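Local coordinates for ESX secretion system protein EccC (Thermomonospora curvata, PDB 4NH0) that serves as the multidomain motor ATPase, and possibly the translocase, of the type VII (ESX) secretion system that exports proteins such as EsxA and EsxB, at residues L680-Y692 and I888-V900. Sequence-based numbering, arbitrary orientation.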
# COMPACT_ATOMS: atom_id res chain seq x y z
N LEU A 680 3.18 -11.40 -0.94
CA LEU A 680 3.11 -12.38 0.14
C LEU A 680 2.61 -13.72 -0.38
O LEU A 680 3.04 -14.77 0.07
CB LEU A 680 2.19 -11.88 1.26
CG LEU A 680 2.75 -10.79 2.17
CD1 LEU A 680 1.66 -10.25 3.08
CD2 LEU A 680 3.91 -11.33 2.99
N ALA A 681 1.69 -13.67 -1.35
CA ALA A 681 1.13 -14.87 -1.93
C ALA A 681 2.18 -15.66 -2.70
O ALA A 681 2.07 -16.88 -2.84
CB ALA A 681 -0.04 -14.52 -2.84
N LEU A 682 3.19 -14.96 -3.19
CA LEU A 682 4.25 -15.59 -3.97
C LEU A 682 5.31 -16.24 -3.09
O LEU A 682 5.97 -17.19 -3.50
CB LEU A 682 4.91 -14.57 -4.90
CG LEU A 682 4.09 -14.11 -6.10
CD1 LEU A 682 4.79 -12.98 -6.84
CD2 LEU A 682 3.82 -15.27 -7.04
N LEU A 683 5.48 -15.72 -1.88
CA LEU A 683 6.51 -16.22 -0.98
C LEU A 683 5.94 -17.08 0.14
O LEU A 683 6.66 -17.53 1.02
CB LEU A 683 7.31 -15.06 -0.38
CG LEU A 683 8.14 -14.24 -1.37
CD1 LEU A 683 8.81 -13.07 -0.67
CD2 LEU A 683 9.17 -15.12 -2.05
N HIS A 684 4.63 -17.31 0.10
CA HIS A 684 3.97 -18.10 1.13
C HIS A 684 2.88 -18.99 0.54
O HIS A 684 2.31 -18.69 -0.51
CB HIS A 684 3.37 -17.20 2.21
CG HIS A 684 4.36 -16.27 2.84
ND1 HIS A 684 4.76 -15.10 2.25
CD2 HIS A 684 5.03 -16.35 4.02
CE1 HIS A 684 5.64 -14.49 3.03
NE2 HIS A 684 5.82 -15.23 4.11
N THR A 685 2.59 -20.09 1.23
CA THR A 685 1.51 -20.98 0.84
C THR A 685 0.22 -20.55 1.53
O THR A 685 0.27 -19.91 2.58
CB THR A 685 1.84 -22.45 1.20
OG1 THR A 685 1.80 -22.61 2.62
CG2 THR A 685 3.22 -22.83 0.69
N PRO A 686 -0.93 -20.88 0.93
CA PRO A 686 -2.24 -20.52 1.51
C PRO A 686 -2.45 -21.04 2.93
O PRO A 686 -3.36 -20.58 3.61
CB PRO A 686 -3.23 -21.16 0.54
CG PRO A 686 -2.51 -21.19 -0.75
CD PRO A 686 -1.08 -21.47 -0.41
N GLN A 687 -1.64 -22.00 3.35
CA GLN A 687 -1.70 -22.51 4.72
C GLN A 687 -0.84 -21.68 5.66
O GLN A 687 -0.92 -21.82 6.88
CB GLN A 687 -1.27 -23.97 4.77
CG GLN A 687 -2.27 -24.95 4.20
CD GLN A 687 -1.86 -26.39 4.40
OE1 GLN A 687 -2.55 -27.16 5.06
NE2 GLN A 687 -0.72 -26.76 3.83
N GLU A 688 -0.02 -20.81 5.08
CA GLU A 688 0.87 -19.96 5.87
C GLU A 688 0.30 -18.56 6.04
O GLU A 688 0.52 -17.91 7.06
CB GLU A 688 2.26 -19.90 5.23
CG GLU A 688 3.03 -21.20 5.31
CD GLU A 688 4.35 -21.15 4.56
OE1 GLU A 688 5.33 -21.75 5.04
OE2 GLU A 688 4.40 -20.52 3.48
N VAL A 689 -0.42 -18.09 5.02
CA VAL A 689 -1.06 -16.78 5.08
C VAL A 689 -2.50 -16.83 4.57
O VAL A 689 -2.83 -17.64 3.70
CB VAL A 689 -0.28 -15.73 4.27
CG1 VAL A 689 1.07 -15.45 4.90
CG2 VAL A 689 -0.12 -16.18 2.83
N GLN A 690 -3.35 -15.98 5.13
CA GLN A 690 -4.73 -15.86 4.66
C GLN A 690 -5.13 -14.39 4.60
O GLN A 690 -4.69 -13.59 5.42
CB GLN A 690 -5.69 -16.62 5.57
CG GLN A 690 -5.54 -18.13 5.52
CD GLN A 690 -4.48 -18.65 6.47
OE1 GLN A 690 -4.33 -18.14 7.58
NE2 GLN A 690 -3.74 -19.66 6.05
N PHE A 691 -5.95 -14.04 3.61
CA PHE A 691 -6.36 -12.65 3.42
C PHE A 691 -7.87 -12.50 3.41
O PHE A 691 -8.58 -13.24 2.74
CB PHE A 691 -5.77 -12.11 2.11
CG PHE A 691 -4.27 -12.16 2.05
CD1 PHE A 691 -3.63 -13.28 1.56
CD2 PHE A 691 -3.51 -11.10 2.49
CE1 PHE A 691 -2.25 -13.34 1.50
CE2 PHE A 691 -2.13 -11.15 2.43
CZ PHE A 691 -1.50 -12.27 1.94
N TYR A 692 -8.36 -11.52 4.16
CA TYR A 692 -9.78 -11.22 4.21
C TYR A 692 -9.98 -9.72 4.01
O TYR A 692 -9.57 -8.91 4.84
CB TYR A 692 -10.39 -11.69 5.53
CG TYR A 692 -10.22 -13.18 5.73
CD1 TYR A 692 -9.10 -13.70 6.35
CD2 TYR A 692 -11.19 -14.07 5.28
CE1 TYR A 692 -8.94 -15.06 6.53
CE2 TYR A 692 -11.04 -15.43 5.46
CZ TYR A 692 -9.92 -15.92 6.08
OH TYR A 692 -9.77 -17.27 6.26
N ILE A 888 -0.92 -19.04 -9.79
CA ILE A 888 -0.75 -19.42 -8.40
C ILE A 888 -1.77 -20.46 -7.96
O ILE A 888 -1.43 -21.41 -7.26
CB ILE A 888 -0.86 -18.19 -7.46
CG1 ILE A 888 0.13 -17.11 -7.88
CG2 ILE A 888 -0.62 -18.60 -6.02
CD1 ILE A 888 0.08 -15.87 -7.02
N ARG A 889 -3.01 -20.29 -8.40
CA ARG A 889 -4.09 -21.20 -8.02
C ARG A 889 -3.85 -22.60 -8.57
O ARG A 889 -4.00 -23.59 -7.86
CB ARG A 889 -5.44 -20.67 -8.51
CG ARG A 889 -6.63 -21.47 -7.99
CD ARG A 889 -7.95 -20.95 -8.54
NE ARG A 889 -8.13 -21.27 -9.96
CZ ARG A 889 -7.94 -20.41 -10.95
NH1 ARG A 889 -7.58 -19.16 -10.69
NH2 ARG A 889 -8.13 -20.79 -12.20
N GLU A 890 -3.48 -22.68 -9.84
CA GLU A 890 -3.28 -23.96 -10.51
C GLU A 890 -2.00 -24.65 -10.05
O GLU A 890 -1.81 -25.84 -10.30
CB GLU A 890 -3.25 -23.76 -12.03
CG GLU A 890 -4.58 -23.35 -12.63
CD GLU A 890 -4.50 -23.10 -14.12
OE1 GLU A 890 -3.39 -23.14 -14.67
OE2 GLU A 890 -5.57 -22.88 -14.74
N ALA A 891 -1.13 -23.90 -9.39
CA ALA A 891 0.12 -24.46 -8.88
C ALA A 891 -0.07 -25.01 -7.47
O ALA A 891 0.77 -25.76 -6.97
CB ALA A 891 1.21 -23.41 -8.89
N TRP A 892 -1.18 -24.64 -6.84
CA TRP A 892 -1.47 -25.10 -5.49
C TRP A 892 -2.56 -26.16 -5.48
O TRP A 892 -3.69 -25.91 -5.91
CB TRP A 892 -1.89 -23.93 -4.60
CG TRP A 892 -2.29 -24.35 -3.22
CD1 TRP A 892 -3.56 -24.46 -2.74
CD2 TRP A 892 -1.41 -24.72 -2.15
NE1 TRP A 892 -3.53 -24.88 -1.43
CE2 TRP A 892 -2.22 -25.04 -1.05
CE3 TRP A 892 -0.02 -24.80 -2.02
CZ2 TRP A 892 -1.69 -25.45 0.17
CZ3 TRP A 892 0.50 -25.21 -0.81
CH2 TRP A 892 -0.33 -25.52 0.27
N HIS A 893 -2.21 -27.35 -5.00
CA HIS A 893 -3.15 -28.47 -4.97
C HIS A 893 -3.39 -28.96 -3.55
O HIS A 893 -3.24 -30.14 -3.26
CB HIS A 893 -2.63 -29.61 -5.85
CG HIS A 893 -2.27 -29.19 -7.23
ND1 HIS A 893 -3.20 -29.05 -8.24
CD2 HIS A 893 -1.07 -28.88 -7.79
CE1 HIS A 893 -2.60 -28.68 -9.35
NE2 HIS A 893 -1.30 -28.56 -9.10
N GLY A 894 -3.75 -28.04 -2.67
CA GLY A 894 -4.02 -28.37 -1.29
C GLY A 894 -5.18 -27.57 -0.73
O GLY A 894 -5.93 -26.96 -1.49
N PRO A 895 -5.34 -27.57 0.60
CA PRO A 895 -6.41 -26.82 1.25
C PRO A 895 -6.27 -25.32 1.04
O PRO A 895 -5.18 -24.77 1.25
CB PRO A 895 -6.25 -27.19 2.73
CG PRO A 895 -4.83 -27.60 2.87
CD PRO A 895 -4.48 -28.27 1.57
N THR A 896 -7.35 -24.66 0.64
CA THR A 896 -7.33 -23.23 0.39
C THR A 896 -7.54 -22.44 1.68
O THR A 896 -7.55 -23.01 2.77
CB THR A 896 -8.40 -22.82 -0.63
OG1 THR A 896 -9.70 -23.11 -0.10
CG2 THR A 896 -8.21 -23.57 -1.94
N ALA A 897 -7.70 -21.13 1.55
CA ALA A 897 -7.96 -20.28 2.70
C ALA A 897 -9.38 -20.48 3.21
O ALA A 897 -10.32 -20.50 2.42
CB ALA A 897 -7.72 -18.82 2.34
N PRO A 898 -9.53 -20.64 4.53
CA PRO A 898 -10.84 -20.85 5.16
C PRO A 898 -11.79 -19.70 4.87
O PRO A 898 -11.42 -18.54 5.05
CB PRO A 898 -10.50 -20.93 6.65
CG PRO A 898 -9.07 -21.32 6.70
CD PRO A 898 -8.44 -20.66 5.52
N PRO A 899 -13.01 -20.01 4.42
CA PRO A 899 -13.99 -18.98 4.07
C PRO A 899 -14.60 -18.32 5.30
O PRO A 899 -14.51 -18.87 6.39
CB PRO A 899 -15.05 -19.77 3.29
CG PRO A 899 -15.01 -21.11 3.92
CD PRO A 899 -13.57 -21.37 4.27
N VAL A 900 -15.22 -17.16 5.11
CA VAL A 900 -15.94 -16.51 6.19
C VAL A 900 -17.35 -17.08 6.27
O VAL A 900 -18.16 -16.87 5.38
CB VAL A 900 -16.01 -14.99 6.00
CG1 VAL A 900 -16.95 -14.37 7.01
CG2 VAL A 900 -14.62 -14.38 6.11
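With CG of Trp892 trans to its own backbone N (chi1 176°), the indole reaches Pro686, whose CD sits 3.7 Å from the centroid of the six-membered ring of Trp892. That approach lies 11° off the ring normal, a CH-pi contact squarely over one face; the backbone N of Gly894 lies over the opposite face, toward its rim. Thr685 runs at about a right angle to the indole, its CB 3.7 Å from Trp892 CZ3. At the ring edge comes the Gln687 amide, with NE2 3.8 Å from Trp892 CH2 and the two planes turned 59° apart. The indole is also tied to its own segment: Trp892 NE1 donates to Pro895 O at 3.1 Å, from above the carbonyl plane.

Further along, a bend at chi2 folds the amide of Gln690 back, and NE2 donates to Pro686 O at 2.6 Å while CG rests against Ala897 CB and Pro898 CD. Tyr692 OH points at Pro898 O, near the plane of the phenol ring at its edge; the hydrogen bond is modelled improbably short, so its exact geometry is doubtful at this resolution. Val900 CG2 packs on Tyr692 CD2. Ile888 CD1 touches Leu682 CD2, joining the ends of helices 877-891 and 669-683.

The chain leaving helix 877-891 runs alongside the turn between helix 669-683 and strand 689-694 in the second FtsK domain. There strand 689-694 lies between parallel strands 710-714 and 767-772, with Val900 reaching Thr725 on helix 719-742.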